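Local coordinates for clostripain-related protein (Bacteroides thetaiotaomicron, PDB 6N9J) that probably acts as a secreted C11 (clostripain-family) cysteine peptidase that cleaves peptide bonds, and is captured here with an irreversible peptide inhibitor, at residues T12-I17 with T94-H99; S182-P187 with V336-F341; E145-A150 with Y170-R175. All coordinates share one frame; numbering follows the deposited sequence.

Interaction 1: residues T12-I17 with T94-H99; sequences TVLVYI and TTAFSH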
ATOM      1  N   THR A  12      -6.715 -17.011   5.128  1.00 20.50           N
ATOM      2  CA  THR A  12      -5.842 -16.454   6.146  1.00 20.23           C
ATOM      3  C   THR A  12      -5.319 -15.084   5.701  1.00 19.74           C
ATOM      4  O   THR A  12      -4.647 -14.975   4.671  1.00 18.64           O
ATOM      5  CB  THR A  12      -4.637 -17.377   6.432  1.00 22.38           C
ATOM      6  OG1 THR A  12      -5.088 -18.608   7.015  1.00 26.97           O
ATOM      7  CG2 THR A  12      -3.662 -16.709   7.391  1.00 21.80           C
ATOM      8  N   VAL A  13      -5.630 -14.045   6.471  1.00 18.45           N
ATOM      9  CA  VAL A  13      -5.063 -12.722   6.222  1.00 17.77           C
ATOM     10  C   VAL A  13      -4.109 -12.363   7.339  1.00 17.23           C
ATOM     11  O   VAL A  13      -4.476 -12.415   8.515  1.00 17.69           O
ATOM     12  CB  VAL A  13      -6.145 -11.618   6.109  1.00 16.59           C
ATOM     13  CG1 VAL A  13      -5.488 -10.240   5.863  1.00 12.83           C
ATOM     14  CG2 VAL A  13      -7.129 -11.943   4.998  1.00 15.74           C
ATOM     15  N   LEU A  14      -2.881 -12.013   6.962  1.00 15.21           N
ATOM     16  CA  LEU A  14      -1.893 -11.519   7.897  1.00 16.25           C
ATOM     17  C   LEU A  14      -1.823  -9.986   7.879  1.00 20.30           C
ATOM     18  O   LEU A  14      -1.605  -9.384   6.823  1.00 19.28           O
ATOM     19  CB  LEU A  14      -0.515 -12.106   7.569  1.00 16.49           C
ATOM     20  CG  LEU A  14       0.675 -11.502   8.331  1.00 18.05           C
ATOM     21  CD1 LEU A  14       0.557 -11.811   9.837  1.00 21.09           C
ATOM     22  CD2 LEU A  14       1.990 -12.033   7.782  1.00 15.02           C
ATOM     23  N   VAL A  15      -2.013  -9.353   9.034  1.00 19.86           N
ATOM     24  CA  VAL A  15      -1.725  -7.924   9.145  1.00 17.19           C
ATOM     25  C   VAL A  15      -0.321  -7.730   9.710  1.00 17.59           C
ATOM     26  O   VAL A  15      -0.044  -8.110  10.861  1.00 14.01           O
ATOM     27  CB  VAL A  15      -2.727  -7.190  10.036  1.00 17.61           C
ATOM     28  CG1 VAL A  15      -2.408  -5.680  10.045  1.00 16.01           C
ATOM     29  CG2 VAL A  15      -4.125  -7.445   9.558  1.00 13.36           C
ATOM     30  N   TYR A  16       0.561  -7.156   8.899  1.00 13.04           N
ATOM     31  CA  TYR A  16       1.979  -7.071   9.246  1.00 15.40           C
ATOM     32  C   TYR A  16       2.344  -5.651   9.662  1.00 17.80           C
ATOM     33  O   TYR A  16       2.450  -4.748   8.819  1.00 16.26           O
ATOM     34  CB  TYR A  16       2.847  -7.513   8.066  1.00 15.82           C
ATOM     35  CG  TYR A  16       4.303  -7.737   8.402  1.00 17.36           C
ATOM     36  CD1 TYR A  16       5.170  -6.660   8.636  1.00 18.26           C
ATOM     37  CD2 TYR A  16       4.819  -9.017   8.472  1.00 13.91           C
ATOM     38  CE1 TYR A  16       6.510  -6.873   8.957  1.00 17.51           C
ATOM     39  CE2 TYR A  16       6.149  -9.243   8.786  1.00 15.57           C
ATOM     40  CZ  TYR A  16       6.998  -8.169   9.017  1.00 16.74           C
ATOM     41  OH  TYR A  16       8.321  -8.416   9.320  1.00 15.58           O
ATOM     42  N   ILE A  17       2.546  -5.458  10.962  1.00 17.80           N
ATOM     43  CA  ILE A  17       2.746  -4.117  11.497  1.00 19.50           C
ATOM     44  C   ILE A  17       4.195  -3.840  11.871  1.00 18.58           C
ATOM     45  O   ILE A  17       4.635  -4.207  12.959  1.00 17.57           O
ATOM     46  CB  ILE A  17       1.865  -3.880  12.737  1.00 17.01           C
ATOM     47  CG1 ILE A  17       0.397  -4.054  12.355  1.00 14.71           C
ATOM     48  CG2 ILE A  17       2.120  -2.482  13.330  1.00 16.37           C
ATOM     49  CD1 ILE A  17      -0.544  -4.071  13.548  1.00 15.30           C
ATOM     50  N   THR A  94       6.678 -17.560   7.071  1.00 21.89           N
ATOM     51  CA  THR A  94       6.768 -19.007   7.076  1.00 25.92           C
ATOM     52  C   THR A  94       5.958 -19.588   8.228  1.00 28.46           C
ATOM     53  O   THR A  94       5.205 -20.538   8.047  1.00 30.23           O
ATOM     54  CB  THR A  94       8.230 -19.463   7.175  1.00 29.96           C
ATOM     55  OG1 THR A  94       8.927 -19.052   5.992  1.00 32.24           O
ATOM     56  CG2 THR A  94       8.319 -20.971   7.303  1.00 30.51           C
ATOM     57  N   THR A  95       6.099 -18.986   9.400  1.00 27.52           N
ATOM     58  CA  THR A  95       5.364 -19.406  10.587  1.00 24.80           C
ATOM     59  C   THR A  95       3.864 -19.183  10.441  1.00 23.80           C
ATOM     60  O   THR A  95       3.060 -20.065  10.745  1.00 25.40           O
ATOM     61  CB  THR A  95       5.854 -18.646  11.841  1.00 24.92           C
ATOM     62  OG1 THR A  95       7.255 -18.864  12.019  1.00 27.15           O
ATOM     63  CG2 THR A  95       5.117 -19.111  13.074  1.00 26.13           C
ATOM     64  N   ALA A  96       3.496 -17.988   9.989  1.00 21.92           N
ATOM     65  CA  ALA A  96       2.098 -17.597   9.897  1.00 21.87           C
ATOM     66  C   ALA A  96       1.284 -18.522   8.990  1.00 22.66           C
ATOM     67  O   ALA A  96       0.198 -18.967   9.358  1.00 21.07           O
ATOM     68  CB  ALA A  96       1.993 -16.164   9.400  1.00 20.69           C
ATOM     69  N   PHE A  97       1.806 -18.788   7.797  1.00 21.28           N
ATOM     70  CA  PHE A  97       1.033 -19.501   6.798  1.00 23.45           C
ATOM     71  C   PHE A  97       1.217 -21.000   6.919  1.00 25.57           C
ATOM     72  O   PHE A  97       0.503 -21.758   6.271  1.00 28.14           O
ATOM     73  CB  PHE A  97       1.403 -19.020   5.395  1.00 23.12           C
ATOM     74  CG  PHE A  97       1.174 -17.559   5.199  1.00 20.71           C
ATOM     75  CD1 PHE A  97      -0.096 -17.032   5.317  1.00 20.27           C
ATOM     76  CD2 PHE A  97       2.229 -16.705   4.937  1.00 22.10           C
ATOM     77  CE1 PHE A  97      -0.314 -15.674   5.161  1.00 20.09           C
ATOM     78  CE2 PHE A  97       2.016 -15.348   4.774  1.00 21.22           C
ATOM     79  CZ  PHE A  97       0.737 -14.835   4.892  1.00 20.82           C
ATOM     80  N   SER A  98       2.167 -21.419   7.753  1.00 22.58           N
ATOM     81  CA  SER A  98       2.324 -22.829   8.084  1.00 26.20           C
ATOM     82  C   SER A  98       1.346 -23.254   9.167  1.00 26.26           C
ATOM     83  O   SER A  98       0.764 -24.332   9.093  1.00 27.36           O
ATOM     84  CB  SER A  98       3.746 -23.135   8.544  1.00 29.38           C
ATOM     85  OG  SER A  98       4.622 -23.118   7.436  1.00 34.66           O
ATOM     86  N   HIS A  99       1.170 -22.411  10.179  1.00 22.66           N
ATOM     87  CA  HIS A  99       0.234 -22.730  11.250  1.00 25.70           C
ATOM     88  C   HIS A  99      -1.200 -22.614  10.756  1.00 26.64           C
ATOM     89  O   HIS A  99      -2.095 -23.262  11.276  1.00 28.41           O
ATOM     90  CB  HIS A  99       0.444 -21.813  12.461  1.00 26.32           C
ATOM     91  CG  HIS A  99       1.565 -22.238  13.356  1.00 28.93           C
ATOM     92  ND1 HIS A  99       2.887 -22.188  12.971  1.00 29.30           N
ATOM     93  CD2 HIS A  99       1.557 -22.735  14.617  1.00 32.60           C
ATOM     94  CE1 HIS A  99       3.647 -22.633  13.956  1.00 32.58           C
ATOM     95  NE2 HIS A  99       2.865 -22.972  14.967  1.00 34.58           N
TER

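Interaction 2: residues S182-P187 with V336-F341; sequences SPTEIP and VSMDGF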
ATOM      1  N   SER A 182      -2.742   3.932  -1.801  1.00 12.72           N
ATOM      2  CA  SER A 182      -2.853   5.337  -2.208  1.00 14.68           C
ATOM      3  C   SER A 182      -1.609   5.733  -2.971  1.00 12.44           C
ATOM      4  O   SER A 182      -0.518   5.299  -2.617  1.00 11.31           O
ATOM      5  CB  SER A 182      -3.018   6.260  -0.998  1.00 15.86           C
ATOM      6  OG  SER A 182      -3.125   7.614  -1.411  1.00 15.27           O
ATOM      7  N   PRO A 183      -1.761   6.546  -4.029  1.00 16.29           N
ATOM      8  CA  PRO A 183      -0.553   7.067  -4.690  1.00 15.27           C
ATOM      9  C   PRO A 183       0.046   8.250  -3.934  1.00 17.61           C
ATOM     10  O   PRO A 183       1.208   8.648  -4.179  1.00 17.88           O
ATOM     11  CB  PRO A 183      -1.057   7.486  -6.070  1.00 15.06           C
ATOM     12  CG  PRO A 183      -2.534   7.738  -5.887  1.00 15.73           C
ATOM     13  CD  PRO A 183      -3.007   6.907  -4.736  1.00 13.65           C
ATOM     14  N   THR A 184      -0.725   8.802  -3.003  1.00 13.41           N
ATOM     15  CA  THR A 184      -0.251   9.939  -2.232  1.00 15.76           C
ATOM     16  C   THR A 184      -0.087   9.507  -0.764  1.00 20.20           C
ATOM     17  O   THR A 184       0.012   8.305  -0.474  1.00 20.66           O
ATOM     18  CB  THR A 184      -1.200  11.153  -2.398  1.00 17.82           C
ATOM     19  OG1 THR A 184      -0.640  12.312  -1.764  1.00 19.80           O
ATOM     20  CG2 THR A 184      -2.591  10.866  -1.844  1.00 15.66           C
ATOM     21  N   GLU A 185      -0.018  10.469   0.152  1.00 20.63           N
ATOM     22  CA  GLU A 185       0.144  10.147   1.564  1.00 20.91           C
ATOM     23  C   GLU A 185      -1.116   9.523   2.151  1.00 24.43           C
ATOM     24  O   GLU A 185      -2.234   9.958   1.857  1.00 23.27           O
ATOM     25  CB  GLU A 185       0.512  11.388   2.369  1.00 19.57           C
ATOM     26  CG  GLU A 185       1.931  11.858   2.164  1.00 20.70           C
ATOM     27  CD  GLU A 185       2.163  13.224   2.774  1.00 19.84           C
ATOM     28  OE1 GLU A 185       2.446  13.293   3.987  1.00 21.70           O
ATOM     29  OE2 GLU A 185       2.043  14.231   2.045  1.00 18.30           O
ATOM     30  N   ILE A 186      -0.907   8.502   2.980  1.00 24.32           N
ATOM     31  CA  ILE A 186      -1.962   7.838   3.737  1.00 22.94           C
ATOM     32  C   ILE A 186      -2.064   8.469   5.126  1.00 22.00           C
ATOM     33  O   ILE A 186      -1.051   8.714   5.771  1.00 23.77           O
ATOM     34  CB  ILE A 186      -1.679   6.321   3.874  1.00 22.00           C
ATOM     35  CG1 ILE A 186      -2.044   5.593   2.582  1.00 23.86           C
ATOM     36  CG2 ILE A 186      -2.430   5.725   5.072  1.00 18.42           C
ATOM     37  CD1 ILE A 186      -3.524   5.261   2.471  1.00 26.40           C
ATOM     38  N   PRO A 187      -3.290   8.742   5.589  1.00 19.85           N
ATOM     39  CA  PRO A 187      -3.456   9.348   6.920  1.00 20.93           C
ATOM     40  C   PRO A 187      -2.837   8.506   8.040  1.00 20.55           C
ATOM     41  O   PRO A 187      -2.899   7.268   8.001  1.00 15.49           O
ATOM     42  CB  PRO A 187      -4.978   9.426   7.075  1.00 20.98           C
ATOM     43  CG  PRO A 187      -5.491   9.497   5.644  1.00 17.80           C
ATOM     44  CD  PRO A 187      -4.566   8.610   4.859  1.00 14.31           C
ATOM     45  N   VAL A 336      -4.450  19.666  -0.271  1.00 20.92           N
ATOM     46  CA  VAL A 336      -4.025  19.834  -1.663  1.00 20.42           C
ATOM     47  C   VAL A 336      -5.075  19.247  -2.618  1.00 20.67           C
ATOM     48  O   VAL A 336      -5.649  18.195  -2.340  1.00 15.44           O
ATOM     49  CB  VAL A 336      -2.660  19.156  -1.905  1.00 20.80           C
ATOM     50  CG1 VAL A 336      -2.304  19.162  -3.392  1.00 22.60           C
ATOM     51  CG2 VAL A 336      -1.580  19.835  -1.064  1.00 19.73           C
ATOM     52  N   SER A 337      -5.327  19.917  -3.737  1.00 21.11           N
ATOM     53  CA  SER A 337      -6.343  19.459  -4.683  1.00 18.16           C
ATOM     54  C   SER A 337      -5.957  18.134  -5.351  1.00 19.25           C
ATOM     55  O   SER A 337      -4.820  17.961  -5.794  1.00 17.03           O
ATOM     56  CB  SER A 337      -6.593  20.534  -5.744  1.00 20.66           C
ATOM     57  OG  SER A 337      -7.614  20.147  -6.646  1.00 22.56           O
ATOM     58  N   MET A 338      -6.904  17.193  -5.410  1.00 17.29           N
ATOM     59  CA  MET A 338      -6.675  15.923  -6.098  1.00 18.83           C
ATOM     60  C   MET A 338      -7.281  15.937  -7.507  1.00 21.17           C
ATOM     61  O   MET A 338      -7.491  14.883  -8.113  1.00 19.96           O
ATOM     62  CB  MET A 338      -7.244  14.742  -5.286  1.00 16.11           C
ATOM     63  CG  MET A 338      -6.422  14.406  -4.028  1.00 17.37           C
ATOM     64  SD  MET A 338      -4.735  13.843  -4.358  1.00 19.88           S
ATOM     65  CE  MET A 338      -3.765  15.091  -3.522  1.00 18.25           C
ATOM     66  N   ASP A 339      -7.553  17.133  -8.022  1.00 24.75           N
ATOM     67  CA  ASP A 339      -8.068  17.287  -9.382  1.00 30.37           C
ATOM     68  C   ASP A 339      -7.118  16.654 -10.404  1.00 26.95           C
ATOM     69  O   ASP A 339      -5.948  17.025 -10.480  1.00 26.07           O
ATOM     70  CB  ASP A 339      -8.276  18.767  -9.695  1.00 38.18           C
ATOM     71  CG  ASP A 339      -8.902  18.991 -11.047  1.00 44.73           C
ATOM     72  OD1 ASP A 339     -10.148  18.937 -11.135  1.00 46.74           O
ATOM     73  OD2 ASP A 339      -8.149  19.228 -12.018  1.00 47.39           O
ATOM     74  N   GLY A 340      -7.616  15.676 -11.157  1.00 24.05           N
ATOM     75  CA  GLY A 340      -6.801  14.960 -12.124  1.00 22.22           C
ATOM     76  C   GLY A 340      -6.474  13.530 -11.718  1.00 23.38           C
ATOM     77  O   GLY A 340      -5.820  12.796 -12.454  1.00 24.35           O
ATOM     78  N   PHE A 341      -6.939  13.131 -10.539  1.00 22.92           N
ATOM     79  CA  PHE A 341      -6.602  11.839  -9.945  1.00 18.98           C
ATOM     80  C   PHE A 341      -7.078  10.649 -10.769  1.00 18.50           C
ATOM     81  O   PHE A 341      -8.271  10.499 -11.036  1.00 19.72           O
ATOM     82  CB  PHE A 341      -7.198  11.788  -8.535  1.00 21.64           C
ATOM     83  CG  PHE A 341      -7.178  10.435  -7.887  1.00 24.13           C
ATOM     84  CD1 PHE A 341      -6.040   9.967  -7.250  1.00 23.85           C
ATOM     85  CD2 PHE A 341      -8.327   9.653  -7.859  1.00 26.45           C
ATOM     86  CE1 PHE A 341      -6.036   8.735  -6.626  1.00 24.16           C
ATOM     87  CE2 PHE A 341      -8.329   8.418  -7.232  1.00 25.41           C
ATOM     88  CZ  PHE A 341      -7.183   7.956  -6.619  1.00 24.97           C
TER

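Interaction 3: residues E145-A150 with Y170-R175; sequences EALSVA and YQLRNR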
ATOM      1  N   GLU A 145      11.597 -10.446  -2.498  1.00 26.83           N
ATOM      2  CA  GLU A 145      12.306 -11.655  -2.102  1.00 29.59           C
ATOM      3  C   GLU A 145      11.654 -12.291  -0.876  1.00 27.03           C
ATOM      4  O   GLU A 145      11.539 -13.516  -0.791  1.00 27.33           O
ATOM      5  CB  GLU A 145      13.785 -11.351  -1.827  1.00 34.00           C
ATOM      6  CG  GLU A 145      14.566 -12.502  -1.180  1.00 38.81           C
ATOM      7  CD  GLU A 145      14.520 -13.792  -1.995  1.00 44.76           C
ATOM      8  OE1 GLU A 145      14.393 -13.706  -3.237  1.00 47.87           O
ATOM      9  OE2 GLU A 145      14.605 -14.895  -1.398  1.00 45.86           O
ATOM     10  N   ALA A 146      11.225 -11.468   0.076  1.00 24.80           N
ATOM     11  CA  ALA A 146      10.572 -12.013   1.268  1.00 23.39           C
ATOM     12  C   ALA A 146       9.261 -12.662   0.851  1.00 21.18           C
ATOM     13  O   ALA A 146       8.970 -13.787   1.233  1.00 24.48           O
ATOM     14  CB  ALA A 146      10.341 -10.937   2.311  1.00 21.93           C
ATOM     15  N   LEU A 147       8.500 -11.962   0.018  1.00 18.49           N
ATOM     16  CA  LEU A 147       7.243 -12.476  -0.501  1.00 21.04           C
ATOM     17  C   LEU A 147       7.392 -13.814  -1.249  1.00 25.08           C
ATOM     18  O   LEU A 147       6.404 -14.511  -1.479  1.00 24.54           O
ATOM     19  CB  LEU A 147       6.601 -11.436  -1.419  1.00 14.14           C
ATOM     20  CG  LEU A 147       5.932 -10.254  -0.725  1.00 13.31           C
ATOM     21  CD1 LEU A 147       5.546  -9.220  -1.774  1.00 15.40           C
ATOM     22  CD2 LEU A 147       4.709 -10.697   0.029  1.00 17.80           C
ATOM     23  N   SER A 148       8.624 -14.177  -1.607  1.00 28.13           N
ATOM     24  CA  SER A 148       8.862 -15.373  -2.410  1.00 30.94           C
ATOM     25  C   SER A 148       8.642 -16.665  -1.620  1.00 33.43           C
ATOM     26  O   SER A 148       8.405 -17.710  -2.213  1.00 36.76           O
ATOM     27  CB  SER A 148      10.282 -15.366  -2.992  1.00 30.78           C
ATOM     28  OG  SER A 148      11.238 -15.825  -2.046  1.00 30.93           O
ATOM     29  N   VAL A 149       8.746 -16.596  -0.295  1.00 31.75           N
ATOM     30  CA  VAL A 149       8.528 -17.757   0.564  1.00 29.31           C
ATOM     31  C   VAL A 149       7.082 -17.803   1.039  1.00 29.89           C
ATOM     32  O   VAL A 149       6.672 -18.736   1.718  1.00 30.06           O
ATOM     33  CB  VAL A 149       9.444 -17.755   1.812  1.00 28.34           C
ATOM     34  CG1 VAL A 149      10.907 -17.569   1.419  1.00 29.30           C
ATOM     35  CG2 VAL A 149       9.004 -16.683   2.793  1.00 25.27           C
ATOM     36  N   ALA A 150       6.326 -16.769   0.687  1.00 29.76           N
ATOM     37  CA  ALA A 150       4.930 -16.657   1.074  1.00 27.91           C
ATOM     38  C   ALA A 150       4.039 -17.310   0.020  1.00 27.39           C
ATOM     39  O   ALA A 150       4.470 -17.529  -1.111  1.00 27.83           O
ATOM     40  CB  ALA A 150       4.552 -15.185   1.260  1.00 23.42           C
ATOM     41  N   TYR A 170       4.257  -3.206 -10.570  1.00 17.27           N
ATOM     42  CA  TYR A 170       4.838  -4.034 -11.628  1.00 17.18           C
ATOM     43  C   TYR A 170       5.949  -4.926 -11.063  1.00 17.96           C
ATOM     44  O   TYR A 170       6.037  -6.101 -11.416  1.00 19.72           O
ATOM     45  CB  TYR A 170       5.380  -3.194 -12.799  1.00 16.10           C
ATOM     46  CG  TYR A 170       5.700  -4.052 -14.019  1.00 16.47           C
ATOM     47  CD1 TYR A 170       4.714  -4.367 -14.948  1.00 17.76           C
ATOM     48  CD2 TYR A 170       6.969  -4.585 -14.210  1.00 16.94           C
ATOM     49  CE1 TYR A 170       4.987  -5.166 -16.040  1.00 20.68           C
ATOM     50  CE2 TYR A 170       7.253  -5.379 -15.299  1.00 19.85           C
ATOM     51  CZ  TYR A 170       6.259  -5.666 -16.214  1.00 22.11           C
ATOM     52  OH  TYR A 170       6.537  -6.463 -17.303  1.00 27.38           O
ATOM     53  N   GLN A 171       6.783  -4.375 -10.179  1.00 17.36           N
ATOM     54  CA  GLN A 171       7.885  -5.142  -9.578  1.00 19.24           C
ATOM     55  C   GLN A 171       7.399  -6.341  -8.762  1.00 20.41           C
ATOM     56  O   GLN A 171       8.057  -7.391  -8.714  1.00 20.40           O
ATOM     57  CB  GLN A 171       8.741  -4.253  -8.679  1.00 19.69           C
ATOM     58  CG  GLN A 171      10.122  -4.827  -8.384  1.00 21.30           C
ATOM     59  CD  GLN A 171      11.130  -4.612  -9.518  1.00 25.31           C
ATOM     60  OE1 GLN A 171      11.065  -3.627 -10.271  1.00 25.22           O
ATOM     61  NE2 GLN A 171      12.078  -5.538  -9.636  1.00 27.60           N
ATOM     62  N   LEU A 172       6.248  -6.163  -8.116  1.00 20.76           N
ATOM     63  CA  LEU A 172       5.645  -7.184  -7.268  1.00 17.63           C
ATOM     64  C   LEU A 172       4.476  -7.914  -7.921  1.00 19.02           C
ATOM     65  O   LEU A 172       3.723  -8.593  -7.226  1.00 21.32           O
ATOM     66  CB  LEU A 172       5.147  -6.554  -5.966  1.00 13.61           C
ATOM     67  CG  LEU A 172       6.176  -5.784  -5.145  1.00 15.68           C
ATOM     68  CD1 LEU A 172       5.502  -5.132  -3.955  1.00 14.36           C
ATOM     69  CD2 LEU A 172       7.259  -6.713  -4.689  1.00 17.58           C
ATOM     70  N   ARG A 173       4.308  -7.777  -9.235  1.00 18.17           N
ATOM     71  CA  ARG A 173       3.081  -8.254  -9.892  1.00 18.38           C
ATOM     72  C   ARG A 173       2.824  -9.763  -9.751  1.00 20.55           C
ATOM     73  O   ARG A 173       1.666 -10.199  -9.772  1.00 20.97           O
ATOM     74  CB  ARG A 173       3.085  -7.883 -11.382  1.00 16.08           C
ATOM     75  CG  ARG A 173       4.121  -8.633 -12.215  1.00 17.09           C
ATOM     76  CD  ARG A 173       4.293  -8.020 -13.593  1.00 17.49           C
ATOM     77  NE  ARG A 173       5.263  -8.757 -14.401  1.00 18.81           N
ATOM     78  CZ  ARG A 173       6.580  -8.671 -14.248  1.00 19.90           C
ATOM     79  NH1 ARG A 173       7.100  -7.876 -13.318  1.00 19.78           N
ATOM     80  NH2 ARG A 173       7.380  -9.381 -15.025  1.00 23.57           N
ATOM     81  N   ASN A 174       3.884 -10.553  -9.608  1.00 20.40           N
ATOM     82  CA  ASN A 174       3.730 -12.006  -9.522  1.00 24.02           C
ATOM     83  C   ASN A 174       3.446 -12.496  -8.101  1.00 23.62           C
ATOM     84  O   ASN A 174       3.384 -13.706  -7.853  1.00 22.18           O
ATOM     85  CB  ASN A 174       4.978 -12.705 -10.070  1.00 27.04           C
ATOM     86  CG  ASN A 174       5.140 -12.521 -11.569  1.00 33.10           C
ATOM     87  OD1 ASN A 174       4.176 -12.637 -12.332  1.00 35.98           O
ATOM     88  ND2 ASN A 174       6.362 -12.220 -11.999  1.00 32.75           N
ATOM     89  N   ARG A 175       3.263 -11.560  -7.172  1.00 21.41           N
ATOM     90  CA  ARG A 175       3.051 -11.911  -5.768  1.00 22.10           C
ATOM     91  C   ARG A 175       1.585 -11.849  -5.344  1.00 20.49           C
ATOM     92  O   ARG A 175       1.206 -12.459  -4.345  1.00 19.65           O
ATOM     93  CB  ARG A 175       3.870 -10.990  -4.860  1.00 23.51           C
ATOM     94  CG  ARG A 175       5.351 -11.086  -5.090  1.00 25.38           C
ATOM     95  CD  ARG A 175       5.809 -12.523  -4.933  1.00 27.83           C
ATOM     96  NE  ARG A 175       7.250 -12.621  -5.100  1.00 33.07           N
ATOM     97  CZ  ARG A 175       7.879 -13.698  -5.552  1.00 39.09           C
ATOM     98  NH1 ARG A 175       9.201 -13.685  -5.667  1.00 41.13           N
ATOM     99  NH2 ARG A 175       7.189 -14.785  -5.888  1.00 39.93           N
TER

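Interaction 1: residues T12-I17 with T94-H99
Phe97 reaches from helix 86-99 to strand 9-18 and meets two of its side chains along one side of its ring, from CD1 to CZ. Thr12 CG2 lies 4.1 Å from Phe97 CD1 and almost as near to CE1, while Leu14 CB is 4.0 Å from Phe97 CZ; both approach the ring obliquely. The methyl of Thr12 gets there because CG2 is anti to the backbone N, which leaves OG1 beside that N (chi1 -66°). One residue earlier on the helix, Ala96 CB lies 4.4 Å from Leu14 CD2, a looser touch. No hydrogen bond crosses the contact, which is apolar throughout. Over these residues the strand and helix run nearly antiparallel, 156° between their directions, with axes 9.6 Å apart. This is the packing of a helix on an alpha/beta sheet: strand 9-18 pairs in parallel with both 46-53 and 105-110, and helix 86-99 lies in the long connection from strand 46-53 to strand 105-110 and leads into the latter. The hydroxyl of Thr12, meanwhile, is taken up by Tyr100 O and Asn47 ND2, which helps keep the methyl turned to the ring. Tyr105 meets the ring of Phe97 at about a right angle, and Pro151 touches Phe97 too. Leu14 also packs on Phe93 of the same helix and on Leu49, which Ala96 shares. The helix end is tied by side chains: Ser98 OG donates to Thr94 O (2.7 Å), and His99 ND1 to Thr95 O (3.1 Å), where the backbone N of His99 arrives from the opposite face of the carbonyl plane.

Interaction 2: residues S182-P187 with V336-F341
Phe341 holds CG anti to its backbone N (chi1 168°), a setting that carries the ring out from its turn to the pyrrolidine of Pro183. Met338 turns back at both of its first two torsions (chi1 -73°, chi2 -64°) and so brings SD round to the methyl of Thr184. The first pair is the closer: Pro183 CG sits 3.7 Å from Phe341 CE1, near the ring plane, and Pro183 CD follows at 4.0 Å from the same CE1. The proline thus abuts the edge of the phenyl ring, not its face, and the two side chains cross at about a right angle. The second pair is a looser touch, Thr184 CG2 to Met338 SD at 4.4 Å. Each side is shaped by a local turn. On one, Thr184 N donates to Ser182 OG (3.1 Å), an ST turn that wraps round Pro183. On the other, a type II beta turn links Met338 to Phe341, closed by Phe341 N to Met338 O at 3.0 Å, and Gly340 takes a backbone geometry in which a beta carbon would press on the carbonyl O of Asp339. Both apolar partners are thereby offered from one turn. Thr184 OG1 bonds to Tyr279 O, so its methyl is left for the contact. The loop beside it serves the ligand: Glu185 OE1 hydrogen-bonds a polar side chain of the bound peptide, and the Ile186 backbone bonds to the peptide as well. Ser239 of strand 239-244 touches Pro183, Thr184 and Phe341, Thr320 of strand 315-327 backs Met338 and Phe341, and Ile186 and Pro187 lean on helix 206-221.

Interaction 3: residues E145-A150 with Y170-R175
Leu172 and Arg175 make the whole contact from the 170-175 side, reaching Leu147 and Ser148 where the chain runs on from helix 140-146. Tyr170 and Gln171 close helix 166-171; the carbonyl O of Tyr170 accepts from Arg173 N and from Arg173 NH1 (2.8 Å), which come from opposite faces of its plane. Leu172, the first residue to leave helical backbone angles, sends CD2 to Leu147 CD1 at 4.2 Å and also packs on Ile140 and Leu143. Arg173 folds back locally, its guanidinium lying between Tyr170 CE2 on one face and Asn174 ND2 on the other. Arg175 then does most of the work. Its chain bends at chi2 (-56°), which carries the methylenes slantwise across Leu147, with Arg175 CD 3.8 Å from Leu147 CB and CG at the same distance from Leu147 CD1. Beyond the bend the guanidinium spreads flat over the backbone, Ser148 CA standing 3.6 Å above its centre and Ser148 CB 3.3 Å from Arg175 NH1. Asn144 OD1 accepts from Arg175 NE and so helps fix the rotation of that plane, while Ser148 OG is turned to Glu145 O, 2.6 Å away. An alanine in place of Arg175 is likely to leave Leu147 without its methylene cover, Ser148 without the flat group above it and Asn144 OD1 without this donor. With no hydrogen bond between the segments, the arginine serves here as apolar stem and flat plate; the carboxylate of Glu145, 5.7 Å off between OE1 and Arg175 NH1 and salt-bridged to Lys90, would add at most a weak attraction.

How the interactions relate
Interactions 1 and 3 are neighbours, their centres 15 Å apart, and they meet directly where Thr94 OG1 lies 4.0 Å from Val149 CG2. Helix 86-99 is their common element: its Phe93 packs on Leu14 of interaction 1 and on Leu147 of interaction 3. Interaction 2 stands apart on the other side of the chain's centre, 30 Å from interaction 1 and 26 Å from interaction 3 between centres, with nearest atoms about 12 Å away in both cases. It is the contact next to the bound peptide, which Glu185 and Ile186 hold. Interactions 1 and 2 still reach the same large sheet, through strands 9-18 and 333-337.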